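Dihydrodipicolinate synthase (Bacillus anthracis, PDB 1XKY) probably catalyses the condensation of pyruvate with aspartate semialdehyde in the lysine biosynthesis pathway. Local coordinates at residues A134-N145 with I165-G175; S155-S163 with E183-F192. All blocks are in the same frame, centred on the assembly; numbering follows the deposited sequence.

In the fold
Both contacts belong to one sector of the TIM barrel and interlock along the chain, since helix 156-163 precedes strand 168-173 and helix 178-187 follows it. Contact 1 lies in the core: two neighbouring parallel strands are joined by backbone hydrogen bonds, with polar side chains at both ends. Contact 2 lies farther out and is only partly buried; there the two helices outside the same strand meet through apolar groups, with waters at the margins and no direct hydrogen bond between the segments. Phe192 connects the layers, its CE1 lying 3.4 Å from Ala170 N. A potassium ion is also shared, bound by Ile165 and Ile168 in contact 1 and by Ser163 in contact 2.

Contact 1. Residues A134-N145 with I165-G175; sequences AESTPLPVMLYN and IENIVAIKDAG. With K (potassium ion), chain F.
Two adjacent parallel strands of the TIM barrel, 141-145 and 168-173, meet here, and Tyr144 lies beside Lys172 on the face they share with Met142 and Ala170. The strands run at 23° to each other. Their ladder slips by one residue at a beta bulge: Val141 O accepts from Val169 N (2.9 Å), whereas Leu143 N donates to Ala170 O (2.9 Å), which places Val169 as the extra residue. Lys172 is fully extended and runs the same way as Tyr144, with its CD over one face of the ring, 3.4 Å from Tyr144 CE1, in a CH-pi contact; Ala174 CB sits at the ring edge. On the other face of the sheet, Asn145 ND2 donates to Asp173 OD1 (3.0 Å) from above the carboxylate plane, the two flat groups being turned 73° apart. The same OD1 takes Gly175 N in an Asx turn. At the opposite end Asn167, its CG between backbone N and carbonyl carbon (chi1 63°), turns ND2 to Ala134 O (2.9 Å) and Leu139 O (3.0 Å), tying helix 123-135 to the loop before strand 141-145. Nearby, Ile168 O binds potassium at 2.7 Å, with Ser163 among the other ligands. The ring face would limit where the Lys172 amine can go, and NZ lies 3.4 Å from Tyr144 OH, consistent with this family's use of a lysine on the sixth strand for the Schiff base with pyruvate.

Contact 2. Residues S155-S163 with E183-F192; sequences SVDTVVRLS and EIIEKTADDF. With K (potassium ion), chain E; K (potassium ion), chain F.
Helix 156-163 and the 183-187 part of helix 178-187 run in roughly the same direction, 34° apart, their segment axes 9.6 Å from each other at closest approach. Val156 enters from the first helix, its CG1 lying 3.6 Å from Glu183 OE2, while its CG2 meets Ile184 CG1. A turn later Val159 CG1 lies against Ile184 CG2 (3.8 Å) and also touches Phe192 CZ. Val160 CG2 packs on Lys187 CB at 3.7 Å. These are two successive outer helices of the alpha/beta barrel, and strand 168-173, which separates them in sequence, lies beneath: Val159 and Phe192 both rest on Ile171. Phe192 fills the C-terminal end of the interface, where Ser163 CB sits over one ring face, offset toward the rim, 3.5 Å from CD1. Ser163 OG turns back on its own helix and donates to Val160 O (2.6 Å); water 4 donates to the same OG and accepts from Ala189 N, bridging the segments. Thr188 has OG1 between its backbone N and carbonyl carbon (chi1 58°), from where it donates to Ile184 O at 2.7 Å and binds a potassium ion at 2.8 Å. Carbonyls of Ile185 and Ala189 are further ligands of this ion. At the far end, water 3 donates to both Asp157 OD1 and Glu183 OE2, and this shared water probably eases the proximity of two like charges.

Contact 1. Residues A134-N145 with I165-G175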
loop_
_atom_site.group_PDB
_atom_site.type_symbol
_atom_site.label_atom_id
_atom_site.label_comp_id
_atom_site.label_asym_id
_atom_site.label_seq_id
_atom_site.Cartn_x
_atom_site.Cartn_y
_atom_site.Cartn_z
ATOM N N ALA A 134 -19.411 6.357 25.018
ATOM C CA ALA A 134 -20.813 5.929 24.918
ATOM C C ALA A 134 -21.492 5.864 26.294
ATOM O O ALA A 134 -22.636 6.293 26.447
ATOM C CB ALA A 134 -20.905 4.580 24.216
ATOM N N GLU A 135 -20.773 5.323 27.280
ATOM C CA GLU A 135 -21.245 5.247 28.675
ATOM C C GLU A 135 -21.551 6.605 29.299
ATOM O O GLU A 135 -22.334 6.700 30.239
ATOM C CB GLU A 135 -20.201 4.552 29.551
ATOM C CG GLU A 135 -20.298 3.054 29.518
ATOM C CD GLU A 135 -19.192 2.351 30.281
ATOM O OE1 GLU A 135 -18.232 3.022 30.731
ATOM O OE2 GLU A 135 -19.287 1.109 30.419
ATOM N N SER A 136 -20.906 7.644 28.785
ATOM C CA SER A 136 -20.998 8.976 29.343
ATOM C C SER A 136 -22.234 9.734 28.857
ATOM O O SER A 136 -22.522 10.814 29.354
ATOM C CB SER A 136 -19.723 9.758 28.995
ATOM O OG SER A 136 -19.784 10.281 27.684
ATOM N N THR A 137 -22.953 9.181 27.882
ATOM C CA THR A 137 -24.108 9.871 27.302
ATOM C C THR A 137 -25.289 8.931 27.098
ATOM O O THR A 137 -25.103 7.764 26.762
ATOM C CB THR A 137 -23.753 10.554 25.940
ATOM O OG1 THR A 137 -24.839 11.386 25.520
ATOM C CG2 THR A 137 -23.454 9.533 24.849
ATOM N N PRO A 138 -26.517 9.440 27.294
ATOM C CA PRO A 138 -27.700 8.653 26.958
ATOM C C PRO A 138 -27.996 8.644 25.457
ATOM O O PRO A 138 -28.826 7.861 24.988
ATOM C CB PRO A 138 -28.811 9.380 27.715
ATOM C CG PRO A 138 -28.362 10.792 27.726
ATOM C CD PRO A 138 -26.882 10.752 27.862
ATOM N N LEU A 139 -27.307 9.500 24.712
ATOM C CA LEU A 139 -27.554 9.653 23.281
ATOM C C LEU A 139 -27.046 8.478 22.462
ATOM O O LEU A 139 -26.068 7.829 22.836
ATOM C CB LEU A 139 -26.897 10.935 22.765
ATOM C CG LEU A 139 -27.523 12.261 23.199
ATOM C CD1 LEU A 139 -26.826 13.394 22.472
ATOM C CD2 LEU A 139 -29.009 12.283 22.923
ATOM N N PRO A 140 -27.719 8.201 21.328
ATOM C CA PRO A 140 -27.209 7.254 20.353
ATOM C C PRO A 140 -25.831 7.655 19.812
ATOM O O PRO A 140 -25.517 8.858 19.686
ATOM C CB PRO A 140 -28.256 7.296 19.233
ATOM C CG PRO A 140 -29.471 7.837 19.855
ATOM C CD PRO A 140 -29.019 8.763 20.916
ATOM N N VAL A 141 -25.027 6.641 19.497
ATOM C CA VAL A 141 -23.665 6.824 19.012
ATOM C C VAL A 141 -23.476 6.147 17.646
ATOM O O VAL A 141 -23.859 4.981 17.453
ATOM C CB VAL A 141 -22.637 6.241 20.017
ATOM C CG1 VAL A 141 -21.228 6.231 19.424
ATOM C CG2 VAL A 141 -22.673 7.012 21.317
ATOM N N MET A 142 -22.879 6.890 16.715
ATOM C CA MET A 142 -22.445 6.369 15.428
ATOM C C MET A 142 -20.918 6.377 15.422
ATOM O O MET A 142 -20.284 7.408 15.661
ATOM C CB MET A 142 -22.989 7.217 14.271
ATOM C CG MET A 142 -22.564 6.741 12.870
ATOM S SD MET A 142 -23.218 7.731 11.488
ATOM C CE MET A 142 -24.908 7.172 11.426
ATOM N N LEU A 143 -20.337 5.208 15.164
ATOM C CA LEU A 143 -18.903 5.075 14.992
ATOM C C LEU A 143 -18.501 5.547 13.595
ATOM O O LEU A 143 -19.298 5.500 12.657
ATOM C CB LEU A 143 -18.489 3.617 15.177
ATOM C CG LEU A 143 -18.840 2.917 16.485
ATOM C CD1 LEU A 143 -18.431 1.459 16.388
ATOM C CD2 LEU A 143 -18.172 3.581 17.671
ATOM N N TYR A 144 -17.258 5.989 13.457
ATOM C CA TYR A 144 -16.748 6.448 12.175
ATOM C C TYR A 144 -15.404 5.784 11.903
ATOM O O TYR A 144 -14.395 6.102 12.545
ATOM C CB TYR A 144 -16.658 7.979 12.181
ATOM C CG TYR A 144 -16.188 8.650 10.901
ATOM C CD1 TYR A 144 -16.097 7.962 9.689
ATOM C CD2 TYR A 144 -15.882 10.012 10.904
ATOM C CE1 TYR A 144 -15.684 8.605 8.529
ATOM C CE2 TYR A 144 -15.468 10.660 9.751
ATOM C CZ TYR A 144 -15.370 9.954 8.569
ATOM O OH TYR A 144 -14.963 10.608 7.428
ATOM N N ASN A 145 -15.419 4.839 10.963
ATOM C CA ASN A 145 -14.212 4.161 10.491
ATOM C C ASN A 145 -13.660 4.915 9.279
ATOM O O ASN A 145 -14.348 5.065 8.261
ATOM C CB ASN A 145 -14.542 2.715 10.109
ATOM C CG ASN A 145 -13.327 1.929 9.664
ATOM O OD1 ASN A 145 -12.309 1.880 10.355
ATOM N ND2 ASN A 145 -13.428 1.306 8.499
ATOM N N ILE A 165 -23.201 -2.711 22.776
ATOM C CA ILE A 165 -23.460 -1.668 23.751
ATOM C C ILE A 165 -24.722 -0.938 23.314
ATOM O O ILE A 165 -24.849 -0.556 22.145
ATOM C CB ILE A 165 -22.273 -0.720 23.885
ATOM C CG1 ILE A 165 -21.069 -1.508 24.435
ATOM C CG2 ILE A 165 -22.629 0.465 24.782
ATOM C CD1 ILE A 165 -19.762 -0.808 24.298
ATOM N N GLU A 166 -25.650 -0.768 24.257
ATOM C CA GLU A 166 -27.020 -0.346 23.972
ATOM C C GLU A 166 -27.110 0.871 23.044
ATOM O O GLU A 166 -27.827 0.830 22.046
ATOM C CB GLU A 166 -27.771 -0.075 25.282
ATOM C CG GLU A 166 -29.187 0.418 25.093
ATOM C CD GLU A 166 -29.959 0.520 26.396
ATOM O OE1 GLU A 166 -31.173 0.226 26.372
ATOM O OE2 GLU A 166 -29.362 0.891 27.438
ATOM N N ASN A 167 -26.379 1.936 23.352
ATOM C CA ASN A 167 -26.518 3.190 22.588
ATOM C C ASN A 167 -25.555 3.364 21.397
ATOM O O ASN A 167 -25.534 4.427 20.781
ATOM C CB ASN A 167 -26.454 4.408 23.523
ATOM C CG ASN A 167 -25.126 4.543 24.229
ATOM O OD1 ASN A 167 -24.458 3.550 24.511
ATOM N ND2 ASN A 167 -24.739 5.780 24.528
ATOM N N ILE A 168 -24.766 2.340 21.074
ATOM C CA ILE A 168 -23.952 2.359 19.847
ATOM C C ILE A 168 -24.764 1.667 18.749
ATOM O O ILE A 168 -24.884 0.432 18.725
ATOM C CB ILE A 168 -22.557 1.706 20.032
ATOM C CG1 ILE A 168 -21.814 2.374 21.196
ATOM C CG2 ILE A 168 -21.752 1.833 18.729
ATOM C CD1 ILE A 168 -20.404 1.868 21.455
ATOM N N VAL A 169 -25.332 2.480 17.859
ATOM C CA VAL A 169 -26.420 2.051 16.975
ATOM C C VAL A 169 -26.083 2.007 15.481
ATOM O O VAL A 169 -26.861 1.464 14.684
ATOM C CB VAL A 169 -27.687 2.933 17.187
ATOM C CG1 VAL A 169 -28.145 2.877 18.631
ATOM C CG2 VAL A 169 -27.460 4.402 16.753
ATOM N N ALA A 170 -24.937 2.561 15.096
ATOM C CA ALA A 170 -24.582 2.654 13.681
ATOM C C ALA A 170 -23.093 2.902 13.480
ATOM O O ALA A 170 -22.381 3.248 14.425
ATOM C CB ALA A 170 -25.394 3.755 13.001
ATOM N N ILE A 171 -22.639 2.702 12.243
ATOM C CA ILE A 171 -21.273 3.021 11.846
ATOM C C ILE A 171 -21.271 3.681 10.465
ATOM O O ILE A 171 -22.006 3.266 9.559
ATOM C CB ILE A 171 -20.339 1.774 11.885
ATOM C CG1 ILE A 171 -18.896 2.147 11.502
ATOM C CG2 ILE A 171 -20.880 0.654 10.999
ATOM C CD1 ILE A 171 -17.876 1.120 11.930
ATOM N N LYS A 172 -20.497 4.755 10.346
ATOM C CA LYS A 172 -20.133 5.325 9.050
ATOM C C LYS A 172 -18.841 4.629 8.642
ATOM O O LYS A 172 -17.806 4.831 9.271
ATOM C CB LYS A 172 -19.916 6.846 9.161
ATOM C CG LYS A 172 -19.388 7.504 7.885
ATOM C CD LYS A 172 -19.083 8.977 8.076
ATOM C CE LYS A 172 -18.526 9.596 6.782
ATOM N NZ LYS A 172 -18.262 11.060 6.927
ATOM N N ASP A 173 -18.900 3.798 7.608
ATOM C CA ASP A 173 -17.725 3.022 7.201
ATOM C C ASP A 173 -17.072 3.600 5.949
ATOM O O ASP A 173 -17.491 3.306 4.825
ATOM C CB ASP A 173 -18.091 1.542 6.987
ATOM C CG ASP A 173 -16.857 0.642 6.905
ATOM O OD1 ASP A 173 -15.745 1.158 6.648
ATOM O OD2 ASP A 173 -17.001 -0.587 7.088
ATOM N N ALA A 174 -16.034 4.410 6.154
ATOM C CA ALA A 174 -15.234 4.950 5.051
ATOM C C ALA A 174 -13.965 4.120 4.771
ATOM O O ALA A 174 -12.980 4.627 4.221
ATOM C CB ALA A 174 -14.882 6.401 5.317
ATOM N N GLY A 175 -13.994 2.841 5.128
ATOM C CA GLY A 175 -12.879 1.936 4.840
ATOM C C GLY A 175 -12.721 1.601 3.365
ATOM O O GLY A 175 -11.684 1.079 2.956
HETATM K K K F . -26.518 -1.293 20.047
HETATM O O HOH W 1 -28.096 -1.164 17.585
HETATM O O HOH W 2 -27.948 -2.986 21.463
#

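Contact 2. Residues S155-S163 with E183-F192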
loop_
_atom_site.group_PDB
_atom_site.type_symbol
_atom_site.label_atom_id
_atom_site.label_comp_id
_atom_site.label_asym_id
_atom_site.label_seq_id
_atom_site.Cartn_x
_atom_site.Cartn_y
_atom_site.Cartn_z
ATOM N N SER A 155 -11.690 -2.929 13.356
ATOM C CA SER A 155 -11.924 -4.266 12.824
ATOM C C SER A 155 -13.396 -4.649 12.919
ATOM O O SER A 155 -14.137 -4.106 13.740
ATOM C CB SER A 155 -11.064 -5.294 13.565
ATOM O OG SER A 155 -11.636 -5.627 14.818
ATOM N N VAL A 156 -13.816 -5.585 12.074
ATOM C CA VAL A 156 -15.180 -6.104 12.120
ATOM C C VAL A 156 -15.525 -6.570 13.536
ATOM O O VAL A 156 -16.574 -6.220 14.067
ATOM C CB VAL A 156 -15.385 -7.269 11.108
ATOM C CG1 VAL A 156 -16.730 -7.967 11.345
ATOM C CG2 VAL A 156 -15.265 -6.761 9.659
ATOM N N ASP A 157 -14.625 -7.345 14.140
ATOM C CA ASP A 157 -14.810 -7.863 15.497
ATOM C C ASP A 157 -15.033 -6.754 16.526
ATOM O O ASP A 157 -15.922 -6.849 17.372
ATOM C CB ASP A 157 -13.608 -8.721 15.907
ATOM C CG ASP A 157 -13.591 -10.098 15.227
ATOM O OD1 ASP A 157 -14.568 -10.464 14.506
ATOM O OD2 ASP A 157 -12.585 -10.822 15.422
ATOM N N THR A 158 -14.231 -5.702 16.449
ATOM C CA THR A 158 -14.366 -4.578 17.365
ATOM C C THR A 158 -15.712 -3.869 17.186
ATOM O O THR A 158 -16.361 -3.501 18.175
ATOM C CB THR A 158 -13.199 -3.597 17.201
ATOM O OG1 THR A 158 -11.978 -4.286 17.496
ATOM C CG2 THR A 158 -13.347 -2.381 18.138
ATOM N N VAL A 159 -16.149 -3.722 15.933
ATOM C CA VAL A 159 -17.436 -3.088 15.638
ATOM C C VAL A 159 -18.582 -3.920 16.176
ATOM O O VAL A 159 -19.519 -3.380 16.766
ATOM C CB VAL A 159 -17.641 -2.821 14.124
ATOM C CG1 VAL A 159 -19.045 -2.261 13.858
ATOM C CG2 VAL A 159 -16.600 -1.847 13.623
ATOM N N VAL A 160 -18.490 -5.236 15.997
ATOM C CA VAL A 160 -19.504 -6.148 16.514
ATOM C C VAL A 160 -19.587 -6.039 18.044
ATOM O O VAL A 160 -20.672 -5.893 18.590
ATOM C CB VAL A 160 -19.247 -7.624 16.084
ATOM C CG1 VAL A 160 -20.220 -8.577 16.802
ATOM C CG2 VAL A 160 -19.375 -7.788 14.575
ATOM N N ARG A 161 -18.451 -6.105 18.730
ATOM C CA ARG A 161 -18.435 -5.951 20.195
ATOM C C ARG A 161 -19.076 -4.624 20.614
ATOM O O ARG A 161 -19.900 -4.587 21.527
ATOM C CB ARG A 161 -17.017 -6.018 20.756
ATOM C CG ARG A 161 -16.319 -7.353 20.609
ATOM C CD ARG A 161 -14.867 -7.232 21.049
ATOM N NE ARG A 161 -14.748 -6.937 22.476
ATOM C CZ ARG A 161 -13.669 -6.419 23.059
ATOM N NH1 ARG A 161 -12.597 -6.119 22.348
ATOM N NH2 ARG A 161 -13.663 -6.198 24.364
ATOM N N LEU A 162 -18.694 -3.538 19.942
ATOM C CA LEU A 162 -19.246 -2.220 20.252
ATOM C C LEU A 162 -20.761 -2.143 19.992
ATOM O O LEU A 162 -21.488 -1.508 20.759
ATOM C CB LEU A 162 -18.483 -1.120 19.502
ATOM C CG LEU A 162 -17.068 -0.878 20.039
ATOM C CD1 LEU A 162 -16.273 0.022 19.108
ATOM C CD2 LEU A 162 -17.098 -0.299 21.446
ATOM N N SER A 163 -21.231 -2.833 18.949
ATOM C CA SER A 163 -22.659 -2.870 18.612
ATOM C C SER A 163 -23.517 -3.497 19.717
ATOM O O SER A 163 -24.724 -3.256 19.774
ATOM C CB SER A 163 -22.905 -3.624 17.297
ATOM O OG SER A 163 -22.879 -5.031 17.495
ATOM N N GLU A 183 -19.719 -8.092 6.281
ATOM C CA GLU A 183 -19.521 -8.882 7.488
ATOM C C GLU A 183 -20.102 -8.202 8.731
ATOM O O GLU A 183 -20.693 -8.861 9.594
ATOM C CB GLU A 183 -18.029 -9.158 7.678
ATOM C CG GLU A 183 -17.730 -10.288 8.643
ATOM C CD GLU A 183 -16.240 -10.530 8.798
ATOM O OE1 GLU A 183 -15.489 -10.186 7.862
ATOM O OE2 GLU A 183 -15.827 -11.061 9.854
ATOM N N ILE A 184 -19.913 -6.888 8.828
ATOM C CA ILE A 184 -20.479 -6.103 9.926
ATOM C C ILE A 184 -22.000 -6.196 9.889
ATOM O O ILE A 184 -22.634 -6.426 10.915
ATOM C CB ILE A 184 -20.050 -4.609 9.861
ATOM C CG1 ILE A 184 -18.533 -4.477 10.091
ATOM C CG2 ILE A 184 -20.828 -3.780 10.904
ATOM C CD1 ILE A 184 -17.973 -3.113 9.737
ATOM N N ILE A 185 -22.568 -6.002 8.700
ATOM C CA ILE A 185 -24.011 -6.088 8.502
ATOM C C ILE A 185 -24.514 -7.456 8.973
ATOM O O ILE A 185 -25.479 -7.541 9.722
ATOM C CB ILE A 185 -24.424 -5.832 7.019
ATOM C CG1 ILE A 185 -24.172 -4.365 6.637
ATOM C CG2 ILE A 185 -25.907 -6.190 6.789
ATOM C CD1 ILE A 185 -24.013 -4.114 5.140
ATOM N N GLU A 186 -23.833 -8.511 8.548
ATOM C CA GLU A 186 -24.231 -9.882 8.870
ATOM C C GLU A 186 -24.160 -10.168 10.371
ATOM O O GLU A 186 -25.090 -10.730 10.954
ATOM C CB GLU A 186 -23.317 -10.845 8.117
ATOM C CG GLU A 186 -23.645 -12.328 8.266
ATOM C CD GLU A 186 -22.762 -13.194 7.377
ATOM O OE1 GLU A 186 -23.032 -14.412 7.264
ATOM O OE2 GLU A 186 -21.795 -12.650 6.780
ATOM N N LYS A 187 -23.063 -9.753 10.994
ATOM C CA LYS A 187 -22.748 -10.162 12.363
ATOM C C LYS A 187 -23.368 -9.301 13.460
ATOM O O LYS A 187 -23.349 -9.693 14.631
ATOM C CB LYS A 187 -21.232 -10.226 12.548
ATOM C CG LYS A 187 -20.587 -11.377 11.790
ATOM C CD LYS A 187 -19.080 -11.374 11.940
ATOM C CE LYS A 187 -18.479 -12.687 11.463
ATOM N NZ LYS A 187 -18.605 -13.721 12.540
ATOM N N THR A 188 -23.914 -8.143 13.092
ATOM C CA THR A 188 -24.573 -7.254 14.045
ATOM C C THR A 188 -26.085 -7.464 13.991
ATOM O O THR A 188 -26.610 -7.994 13.009
ATOM C CB THR A 188 -24.228 -5.760 13.771
ATOM O OG1 THR A 188 -24.608 -5.401 12.433
ATOM C CG2 THR A 188 -22.736 -5.500 13.951
ATOM N N ALA A 189 -26.783 -7.030 15.041
ATOM C CA ALA A 189 -28.252 -7.124 15.109
ATOM C C ALA A 189 -28.960 -6.253 14.061
ATOM O O ALA A 189 -28.372 -5.317 13.502
ATOM C CB ALA A 189 -28.734 -6.748 16.502
ATOM N N ASP A 190 -30.230 -6.558 13.802
ATOM C CA ASP A 190 -31.016 -5.813 12.810
ATOM C C ASP A 190 -31.094 -4.323 13.124
ATOM O O ASP A 190 -31.259 -3.510 12.213
ATOM C CB ASP A 190 -32.439 -6.371 12.708
ATOM C CG ASP A 190 -32.493 -7.757 12.085
ATOM O OD1 ASP A 190 -31.482 -8.212 11.498
ATOM O OD2 ASP A 190 -33.574 -8.384 12.181
ATOM N N ASP A 191 -30.986 -3.965 14.405
ATOM C CA ASP A 191 -31.078 -2.564 14.830
ATOM C C ASP A 191 -29.717 -1.847 14.867
ATOM O O ASP A 191 -29.595 -0.755 15.432
ATOM C CB ASP A 191 -31.806 -2.449 16.186
ATOM C CG ASP A 191 -31.078 -3.153 17.328
ATOM O OD1 ASP A 191 -29.998 -3.746 17.124
ATOM O OD2 ASP A 191 -31.605 -3.114 18.457
ATOM N N PHE A 192 -28.698 -2.463 14.271
ATOM C CA PHE A 192 -27.420 -1.798 14.064
ATOM C C PHE A 192 -27.231 -1.530 12.571
ATOM O O PHE A 192 -27.209 -2.463 11.771
ATOM C CB PHE A 192 -26.268 -2.636 14.612
ATOM C CG PHE A 192 -24.937 -1.941 14.546
ATOM C CD1 PHE A 192 -24.537 -1.086 15.563
ATOM C CD2 PHE A 192 -24.098 -2.126 13.457
ATOM C CE1 PHE A 192 -23.322 -0.432 15.502
ATOM C CE2 PHE A 192 -22.871 -1.477 13.386
ATOM C CZ PHE A 192 -22.481 -0.630 14.415
HETATM K K K E . -27.060 -5.637 11.096
HETATM K K K F . -26.518 -1.293 20.047
HETATM O O HOH W 3 -14.113 -10.908 11.845
HETATM O O HOH W 4 -25.158 -6.183 17.360
HETATM O O HOH W 5 -28.959 -7.367 10.359
HETATM O O HOH W 1 -28.096 -1.164 17.585
HETATM O O HOH W 6 -26.123 -3.444 9.653
HETATM O O HOH W 7 -29.508 -4.659 9.394
HETATM O O HOH W 2 -27.948 -2.986 21.463
#